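Local coordinates for protein ethylbenzene dehydrogenase alpha-subunit (PDB 2IVF) that belongs to the molybdopterin oxidoreductases and holds a molybdenum atom, two pterin-guanosine cofactors (MGD and MD1) and an iron/sulfur cluster, at residues Q601-L605 with L606-P610; I198-G201 with A202-M206. All blocks are in the same frame, centred on the assembly; numbering follows the deposited sequence.

Overall arrangement
Both contacts are buried, belong to the molybdopterin oxidoreductase part of the chain and have centres about 13 Å apart, yet they hold different elements. Contact 1 follows the strand 602-606 of a mixed sheet into the loop that leads to helix 610-613; contact 2 is a single turn-to-turn pairing inside helix 197-210. The two meet through packing: M604 SD lies 3.2 Å from M206 CE, and L606 CD2 is 3.6 Å from A199 O. Chemistry follows place. At the strand end the Q608 and N609 amides, the Y603 hydroxyl, a water and MD1 take part in the polar bonds, whereas within the helix the bonds are backbone ones and the side-chain meeting is aromatic.

Contact 1: Q601-L605 with L606-P610; sequences QVYML and LSQNP. With MD1 (phosphoric acid 4-(2-amino-4-oxo-3,4,5,6,-tetrahydro-pteridin-6-yl)-2-hydroxy-3,4-dimercapto-but-3-en-yl ester guanylate ester), chain N.
Y603 and Q608 carry the polar part of this contact: Q608 NE2 donates to Y603 OH at 3.1 Å, with a nearly straight N-H...O angle of 162°. The phenol oxygen lies close to the amide plane, while ring and amide planes are turned 65° apart. Q608 NE2 also donates to a water 3.0 Å away; that water gives a hydrogen to M604 O and accepts one from L606 N, so it ties the turn to the strand. Outside the segments D189 bonds to Y603 OH; K614 NZ bonds to Q608 OE1 and, with the bonds from NE2, probably fixes which way the amide is turned.

Apolar contacts form on both faces. L605 CD2 presses on P610 CD at 3.3 Å, a tight approach, and also meets the edge of the Y603 ring. On the other face M604 and L606 run side by side, CE to CD2 4.0 Å.

N609 reaches both phosphates of MD1: ND2, also bonded to D922 OD1, donates to the PA oxygen O2A at 2.9 Å, and the backbone N bonds weakly to the PB oxygen O2B. The arrangement is a strand-end loop lining a dinucleotide cofactor's diphosphate, part of the MD1 pocket.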
ATOM      1  N   GLN A 601      12.870  29.677  14.900  1.00 26.01           N
ATOM      2  CA  GLN A 601      12.617  30.723  13.886  1.00 26.03           C
ATOM      3  C   GLN A 601      12.649  30.231  12.454  1.00 24.94           C
ATOM      4  O   GLN A 601      11.993  30.816  11.593  1.00 24.43           O
ATOM      5  CB  GLN A 601      13.583  31.890  14.032  1.00 26.07           C
ATOM      6  CG  GLN A 601      13.418  32.600  15.370  1.00 27.07           C
ATOM      7  CD  GLN A 601      13.717  34.054  15.310  1.00 30.29           C
ATOM      8  OE1 GLN A 601      14.746  34.483  14.771  1.00 39.00           O
ATOM      9  NE2 GLN A 601      12.823  34.849  15.877  1.00 34.71           N
ATOM     10  N   VAL A 602      13.443  29.196  12.204  1.00 24.04           N
ATOM     11  CA  VAL A 602      13.571  28.610  10.863  1.00 22.76           C
ATOM     12  C   VAL A 602      13.337  27.110  10.929  1.00 23.11           C
ATOM     13  O   VAL A 602      13.943  26.392  11.722  1.00 22.46           O
ATOM     14  CB  VAL A 602      14.923  28.954  10.231  1.00 22.88           C
ATOM     15  CG1 VAL A 602      15.030  28.370   8.813  1.00 20.54           C
ATOM     16  CG2 VAL A 602      15.096  30.435  10.200  1.00 21.63           C
ATOM     17  N   TYR A 603      12.445  26.637  10.062  1.00 22.15           N
ATOM     18  CA  TYR A 603      11.923  25.308  10.179  1.00 23.06           C
ATOM     19  C   TYR A 603      11.995  24.698   8.837  1.00 22.73           C
ATOM     20  O   TYR A 603      11.433  25.229   7.907  1.00 23.92           O
ATOM     21  CB  TYR A 603      10.487  25.372  10.671  1.00 22.72           C
ATOM     22  CG  TYR A 603       9.848  24.046  10.873  1.00 24.03           C
ATOM     23  CD1 TYR A 603       9.206  23.389   9.806  1.00 25.31           C
ATOM     24  CD2 TYR A 603       9.851  23.433  12.121  1.00 23.54           C
ATOM     25  CE1 TYR A 603       8.592  22.183  10.004  1.00 24.38           C
ATOM     26  CE2 TYR A 603       9.221  22.234  12.321  1.00 23.32           C
ATOM     27  CZ  TYR A 603       8.603  21.614  11.272  1.00 23.46           C
ATOM     28  OH  TYR A 603       7.996  20.402  11.474  1.00 23.00           O
ATOM     29  N   MET A 604      12.724  23.590   8.738  1.00 22.64           N
ATOM     30  CA  MET A 604      12.949  22.927   7.477  1.00 21.85           C
ATOM     31  C   MET A 604      12.127  21.650   7.397  1.00 21.92           C
ATOM     32  O   MET A 604      12.218  20.785   8.263  1.00 22.31           O
ATOM     33  CB  MET A 604      14.426  22.591   7.343  1.00 22.51           C
ATOM     34  CG  MET A 604      14.784  21.803   6.146  1.00 21.43           C
ATOM     35  SD  MET A 604      16.557  21.786   6.003  1.00 22.26           S
ATOM     36  CE  MET A 604      16.810  20.579   4.713  1.00 21.32           C
ATOM     37  N   LEU A 605      11.318  21.559   6.345  1.00 21.53           N
ATOM     38  CA  LEU A 605      10.528  20.358   6.031  1.00 22.04           C
ATOM     39  C   LEU A 605      11.282  19.561   4.985  1.00 22.83           C
ATOM     40  O   LEU A 605      11.529  20.050   3.872  1.00 24.36           O
ATOM     41  CB  LEU A 605       9.154  20.749   5.493  1.00 22.27           C
ATOM     42  CG  LEU A 605       8.153  21.398   6.437  1.00 23.11           C
ATOM     43  CD1 LEU A 605       7.118  22.201   5.648  1.00 24.46           C
ATOM     44  CD2 LEU A 605       7.489  20.294   7.251  1.00 21.66           C
ATOM     45  N   LEU A 606      11.683  18.350   5.351  1.00 22.59           N
ATOM     46  CA  LEU A 606      12.376  17.433   4.467  1.00 22.85           C
ATOM     47  C   LEU A 606      11.952  16.039   4.896  1.00 22.55           C
ATOM     48  O   LEU A 606      12.123  15.675   6.078  1.00 22.90           O
ATOM     49  CB  LEU A 606      13.884  17.580   4.606  1.00 22.08           C
ATOM     50  CG  LEU A 606      14.709  16.488   3.907  1.00 23.81           C
ATOM     51  CD1 LEU A 606      14.545  16.523   2.357  1.00 27.04           C
ATOM     52  CD2 LEU A 606      16.190  16.670   4.344  1.00 24.83           C
ATOM     53  N   SER A 607      11.329  15.308   3.986  1.00 22.90           N
ATOM     54  CA  SER A 607      10.810  13.966   4.282  1.00 23.20           C
ATOM     55  C   SER A 607      10.025  13.932   5.617  1.00 22.55           C
ATOM     56  O   SER A 607      10.147  13.008   6.442  1.00 21.94           O
ATOM     57  CB  SER A 607      11.932  12.931   4.254  1.00 24.12           C
ATOM     58  OG  SER A 607      12.672  13.062   3.048  1.00 26.13           O
ATOM     59  N   GLN A 608       9.164  14.932   5.771  1.00 22.56           N
ATOM     60  CA  GLN A 608       8.382  15.056   6.967  1.00 22.79           C
ATOM     61  C   GLN A 608       7.185  15.941   6.685  1.00 22.06           C
ATOM     62  O   GLN A 608       7.276  16.901   5.915  1.00 21.85           O
ATOM     63  CB  GLN A 608       9.246  15.652   8.069  1.00 23.50           C
ATOM     64  CG  GLN A 608       8.660  15.496   9.458  1.00 23.11           C
ATOM     65  CD  GLN A 608       8.088  16.765  10.079  1.00 22.63           C
ATOM     66  OE1 GLN A 608       7.147  16.660  10.889  1.00 22.93           O
ATOM     67  NE2 GLN A 608       8.652  17.976   9.735  1.00 22.22           N
ATOM     68  N   ASN A 609       6.068  15.635   7.348  1.00 22.32           N
ATOM     69  CA  ASN A 609       4.772  16.253   7.029  1.00 21.63           C
ATOM     70  C   ASN A 609       4.021  16.397   8.350  1.00 22.40           C
ATOM     71  O   ASN A 609       3.186  15.594   8.640  1.00 23.54           O
ATOM     72  CB  ASN A 609       4.078  15.284   6.038  1.00 21.34           C
ATOM     73  CG  ASN A 609       2.778  15.800   5.438  1.00 20.71           C
ATOM     74  OD1 ASN A 609       2.421  16.967   5.554  1.00 22.39           O
ATOM     75  ND2 ASN A 609       2.071  14.918   4.773  1.00 19.86           N
ATOM     76  N   PRO A 610       4.378  17.388   9.188  1.00 22.61           N
ATOM     77  CA  PRO A 610       3.859  17.443  10.569  1.00 22.62           C
ATOM     78  C   PRO A 610       2.355  17.569  10.668  1.00 22.65           C
ATOM     79  O   PRO A 610       1.756  17.127  11.647  1.00 22.64           O
ATOM     80  CB  PRO A 610       4.538  18.691  11.177  1.00 23.27           C
ATOM     81  CG  PRO A 610       4.981  19.527  10.041  1.00 22.46           C
ATOM     82  CD  PRO A 610       5.274  18.522   8.902  1.00 23.27           C
TER
HETATM   83  PB  MD1 N1987       6.226  11.448   7.244  1.00 16.59           P
HETATM   84  O3B MD1 N1987       5.449  11.036   5.929  1.00 15.03           O
HETATM   85  O1B MD1 N1987       7.643  11.042   7.058  1.00 15.52           O
HETATM   86  O2B MD1 N1987       5.838  12.786   7.745  1.00 15.68           O
HETATM   87  O3A MD1 N1987       5.596  10.440   8.295  1.00 16.15           O
HETATM   88  C10 MD1 N1987       6.149   9.131   8.553  1.00 17.02           C
HETATM   89  C11 MD1 N1987       5.129   8.477   9.472  1.00 17.07           C
HETATM   90  O11 MD1 N1987       4.052   8.069   8.561  1.00 18.30           O
HETATM   91  C12 MD1 N1987       5.711   7.242  10.105  1.00 17.74           C
HETATM   92  S12 MD1 N1987       7.123   6.494   9.495  1.00 18.07           S
HETATM   93  C13 MD1 N1987       5.089   6.624  11.160  1.00 16.61           C
HETATM   94  S13 MD1 N1987       5.686   5.208  11.858  1.00 15.35           S
HETATM   95  C14 MD1 N1987       3.861   7.163  11.790  1.00 17.48           C
HETATM   96  N15 MD1 N1987       2.684   6.362  11.784  1.00 15.70           N
HETATM   97  C16 MD1 N1987       1.486   6.853  12.234  1.00 15.37           C
HETATM   98  C15 MD1 N1987       0.425   5.970  12.305  1.00 17.69           C
HETATM   99  O14 MD1 N1987       0.552   4.759  11.981  1.00 14.42           O
HETATM  100  N17 MD1 N1987      -0.755   6.527  12.678  1.00 16.59           N
HETATM  101  C17 MD1 N1987      -0.858   7.872  13.035  1.00 16.80           C
HETATM  102  N16 MD1 N1987      -2.055   8.299  13.409  1.00 15.57           N
HETATM  103  N18 MD1 N1987       0.208   8.689  12.999  1.00 14.92           N
HETATM  104  C20 MD1 N1987       1.364   8.192  12.612  1.00 16.65           C
HETATM  105  N8  MD1 N1987       2.456   8.999  12.623  1.00 14.77           N
HETATM  106  C7  MD1 N1987       3.763   8.623  12.157  1.00 16.37           C
HETATM  107  PA  MD1 N1987       4.758  11.883   4.748  1.00 15.83           P
HETATM  108  O1A MD1 N1987       4.737  10.958   3.575  1.00 15.08           O
HETATM  109  O2A MD1 N1987       3.453  12.373   5.246  1.00 17.48           O
HETATM  110  O5' MD1 N1987       5.701  13.118   4.465  1.00 17.74           O
HETATM  111  C5' MD1 N1987       6.938  12.832   3.823  1.00 16.74           C
HETATM  112  C4' MD1 N1987       7.117  13.733   2.672  1.00 14.91           C
HETATM  113  O4' MD1 N1987       8.287  13.234   2.035  1.00 17.51           O
HETATM  114  C1' MD1 N1987       8.108  13.562   0.657  1.00 16.62           C
HETATM  115  N9  MD1 N1987       8.968  12.807  -0.264  1.00 17.49           N
HETATM  116  C4  MD1 N1987      10.031  13.332  -0.857  1.00 17.93           C
HETATM  117  N3  MD1 N1987      10.554  14.577  -0.747  1.00 16.65           N
HETATM  118  C2  MD1 N1987      11.652  14.903  -1.428  1.00 16.66           C
HETATM  119  N2  MD1 N1987      12.194  16.145  -1.312  1.00 16.03           N
HETATM  120  N1  MD1 N1987      12.178  13.970  -2.300  1.00 18.55           N
HETATM  121  C6  MD1 N1987      11.697  12.693  -2.461  1.00 15.70           C
HETATM  122  O6  MD1 N1987      12.285  11.916  -3.213  1.00 16.51           O
HETATM  123  C5  MD1 N1987      10.571  12.346  -1.698  1.00 17.73           C
HETATM  124  N7  MD1 N1987       9.812  11.261  -1.588  1.00 15.71           N
HETATM  125  C8  MD1 N1987       8.851  11.552  -0.707  1.00 16.68           C
HETATM  126  C2' MD1 N1987       6.646  13.233   0.370  1.00 17.27           C
HETATM  127  O2' MD1 N1987       6.098  13.958  -0.759  1.00 18.21           O
HETATM  128  C3' MD1 N1987       5.945  13.543   1.701  1.00 16.04           C
HETATM  129  O3' MD1 N1987       5.160  14.761   1.634  1.00 15.84           O
HETATM  130  O   HOH W   1      11.339  18.240   8.479  1.00 18.78           O

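Contact 2: I198-G201 with A202-M206; sequences IAWG and AGFRM
W200 and F204, one helical turn apart, make the side-chain part of this contact. F204 CB sits over one face of the indole, 3.9 Å from the centroid of its six-membered ring and 22° off the normal, a CH-pi contact displaced toward the rim. Beyond it the phenyl ring meets the same end of the indole, F204 CD2 lying 3.5 Å from W200 CZ3. The two ring planes are inclined by 32°, an oblique pairing.

The backbone sets this spacing. F204 N donates to W200 O at 2.9 Å. Three more i to i+4 bonds flank it: A202 to I198, G203 to A199 and R205 to G201, the last 2.8 Å from R205 N to G201 O. The four-residue spacing puts both aromatic residues on one side of the helix, and CG anti to the backbone N in each lets the rings come together.

Farther out, M488 and V493 of helix 486-493 touch W200 and F204 respectively, and W200 NE1 makes a weak bond to P191 O. The extended chain of R205 carries its guanidinium to backbone carbonyls, among them F727 O and K726 O.

The chemistry implies a stretch whose four i to i+4 bonds pair its backbone, with I198 N turned to E660 OE2 instead, whose aromatic side is held by dispersion and CH-pi contact, and whose buried guanidinium is satisfied by carbonyl oxygens.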
ATOM      1  N   ILE A 198      20.718   9.835   0.760  1.00 21.90           N
ATOM      2  CA  ILE A 198      21.610  10.931   0.473  1.00 21.70           C
ATOM      3  C   ILE A 198      20.937  12.231   0.897  1.00 21.92           C
ATOM      4  O   ILE A 198      21.554  13.066   1.501  1.00 22.68           O
ATOM      5  CB  ILE A 198      21.993  10.975  -1.024  1.00 21.62           C
ATOM      6  CG1 ILE A 198      22.730   9.693  -1.474  1.00 21.62           C
ATOM      7  CG2 ILE A 198      22.853  12.213  -1.348  1.00 19.65           C
ATOM      8  CD1 ILE A 198      22.809   9.517  -2.992  1.00 22.19           C
ATOM      9  N   ALA A 199      19.645  12.360   0.628  1.00 21.64           N
ATOM     10  CA  ALA A 199      18.878  13.511   1.135  1.00 22.53           C
ATOM     11  C   ALA A 199      18.858  13.555   2.667  1.00 22.83           C
ATOM     12  O   ALA A 199      18.979  14.604   3.252  1.00 22.68           O
ATOM     13  CB  ALA A 199      17.458  13.428   0.599  1.00 20.73           C
ATOM     14  N   TRP A 200      18.719  12.400   3.317  1.00 23.83           N
ATOM     15  CA  TRP A 200      18.771  12.335   4.794  1.00 23.54           C
ATOM     16  C   TRP A 200      20.166  12.769   5.285  1.00 23.98           C
ATOM     17  O   TRP A 200      20.315  13.664   6.165  1.00 22.69           O
ATOM     18  CB  TRP A 200      18.392  10.928   5.328  1.00 25.07           C
ATOM     19  CG  TRP A 200      18.201  11.009   6.803  1.00 25.16           C
ATOM     20  CD1 TRP A 200      17.042  11.259   7.472  1.00 27.20           C
ATOM     21  CD2 TRP A 200      19.235  11.003   7.789  1.00 23.67           C
ATOM     22  NE1 TRP A 200      17.278  11.327   8.820  1.00 25.99           N
ATOM     23  CE2 TRP A 200      18.615  11.173   9.041  1.00 25.01           C
ATOM     24  CE3 TRP A 200      20.606  10.764   7.743  1.00 27.27           C
ATOM     25  CZ2 TRP A 200      19.323  11.175  10.237  1.00 26.74           C
ATOM     26  CZ3 TRP A 200      21.340  10.825   8.968  1.00 27.75           C
ATOM     27  CH2 TRP A 200      20.671  11.011  10.177  1.00 26.05           C
ATOM     28  N   GLY A 201      21.186  12.134   4.719  1.00 23.90           N
ATOM     29  CA  GLY A 201      22.561  12.579   4.908  1.00 24.21           C
ATOM     30  C   GLY A 201      22.754  14.062   4.730  1.00 23.76           C
ATOM     31  O   GLY A 201      23.331  14.719   5.579  1.00 23.92           O
ATOM     32  N   ALA A 202      22.261  14.612   3.627  1.00 24.24           N
ATOM     33  CA  ALA A 202      22.375  16.065   3.386  1.00 23.26           C
ATOM     34  C   ALA A 202      21.781  16.904   4.531  1.00 23.10           C
ATOM     35  O   ALA A 202      22.439  17.790   5.076  1.00 22.02           O
ATOM     36  CB  ALA A 202      21.687  16.399   2.083  1.00 22.70           C
ATOM     37  N   GLY A 203      20.544  16.594   4.913  1.00 23.32           N
ATOM     38  CA  GLY A 203      19.814  17.379   5.917  1.00 23.62           C
ATOM     39  C   GLY A 203      20.501  17.286   7.265  1.00 24.36           C
ATOM     40  O   GLY A 203      20.679  18.280   7.968  1.00 23.41           O
ATOM     41  N   PHE A 204      20.922  16.077   7.610  1.00 25.85           N
ATOM     42  CA  PHE A 204      21.647  15.868   8.862  1.00 25.72           C
ATOM     43  C   PHE A 204      23.004  16.566   8.871  1.00 25.50           C
ATOM     44  O   PHE A 204      23.394  17.218   9.855  1.00 25.86           O
ATOM     45  CB  PHE A 204      21.800  14.375   9.101  1.00 28.07           C
ATOM     46  CG  PHE A 204      22.684  14.029  10.256  1.00 28.47           C
ATOM     47  CD1 PHE A 204      22.473  14.587  11.514  1.00 31.47           C
ATOM     48  CD2 PHE A 204      23.722  13.130  10.090  1.00 34.80           C
ATOM     49  CE1 PHE A 204      23.287  14.269  12.584  1.00 30.51           C
ATOM     50  CE2 PHE A 204      24.562  12.810  11.176  1.00 33.50           C
ATOM     51  CZ  PHE A 204      24.345  13.401  12.414  1.00 32.91           C
ATOM     52  N   ARG A 205      23.715  16.454   7.750  1.00 24.53           N
ATOM     53  CA  ARG A 205      25.020  17.054   7.613  1.00 25.06           C
ATOM     54  C   ARG A 205      24.882  18.576   7.750  1.00 24.76           C
ATOM     55  O   ARG A 205      25.678  19.252   8.404  1.00 23.87           O
ATOM     56  CB  ARG A 205      25.600  16.654   6.260  1.00 23.79           C
ATOM     57  CG  ARG A 205      27.025  17.095   6.015  1.00 25.20           C
ATOM     58  CD  ARG A 205      27.523  16.497   4.691  1.00 23.98           C
ATOM     59  NE  ARG A 205      28.900  16.882   4.507  1.00 22.44           N
ATOM     60  CZ  ARG A 205      29.931  16.290   5.096  1.00 20.47           C
ATOM     61  NH1 ARG A 205      29.749  15.268   5.899  1.00 25.83           N
ATOM     62  NH2 ARG A 205      31.134  16.740   4.889  1.00 21.66           N
ATOM     63  N   MET A 206      23.879  19.126   7.077  1.00 25.31           N
ATOM     64  CA  MET A 206      23.598  20.559   7.169  1.00 25.33           C
ATOM     65  C   MET A 206      23.348  21.005   8.603  1.00 24.55           C
ATOM     66  O   MET A 206      23.954  21.948   9.083  1.00 24.92           O
ATOM     67  CB  MET A 206      22.391  20.877   6.289  1.00 25.49           C
ATOM     68  CG  MET A 206      21.948  22.332   6.281  1.00 26.89           C
ATOM     69  SD  MET A 206      20.207  22.423   5.810  1.00 27.45           S
ATOM     70  CE  MET A 206      19.552  20.894   6.443  1.00 37.38           C
TER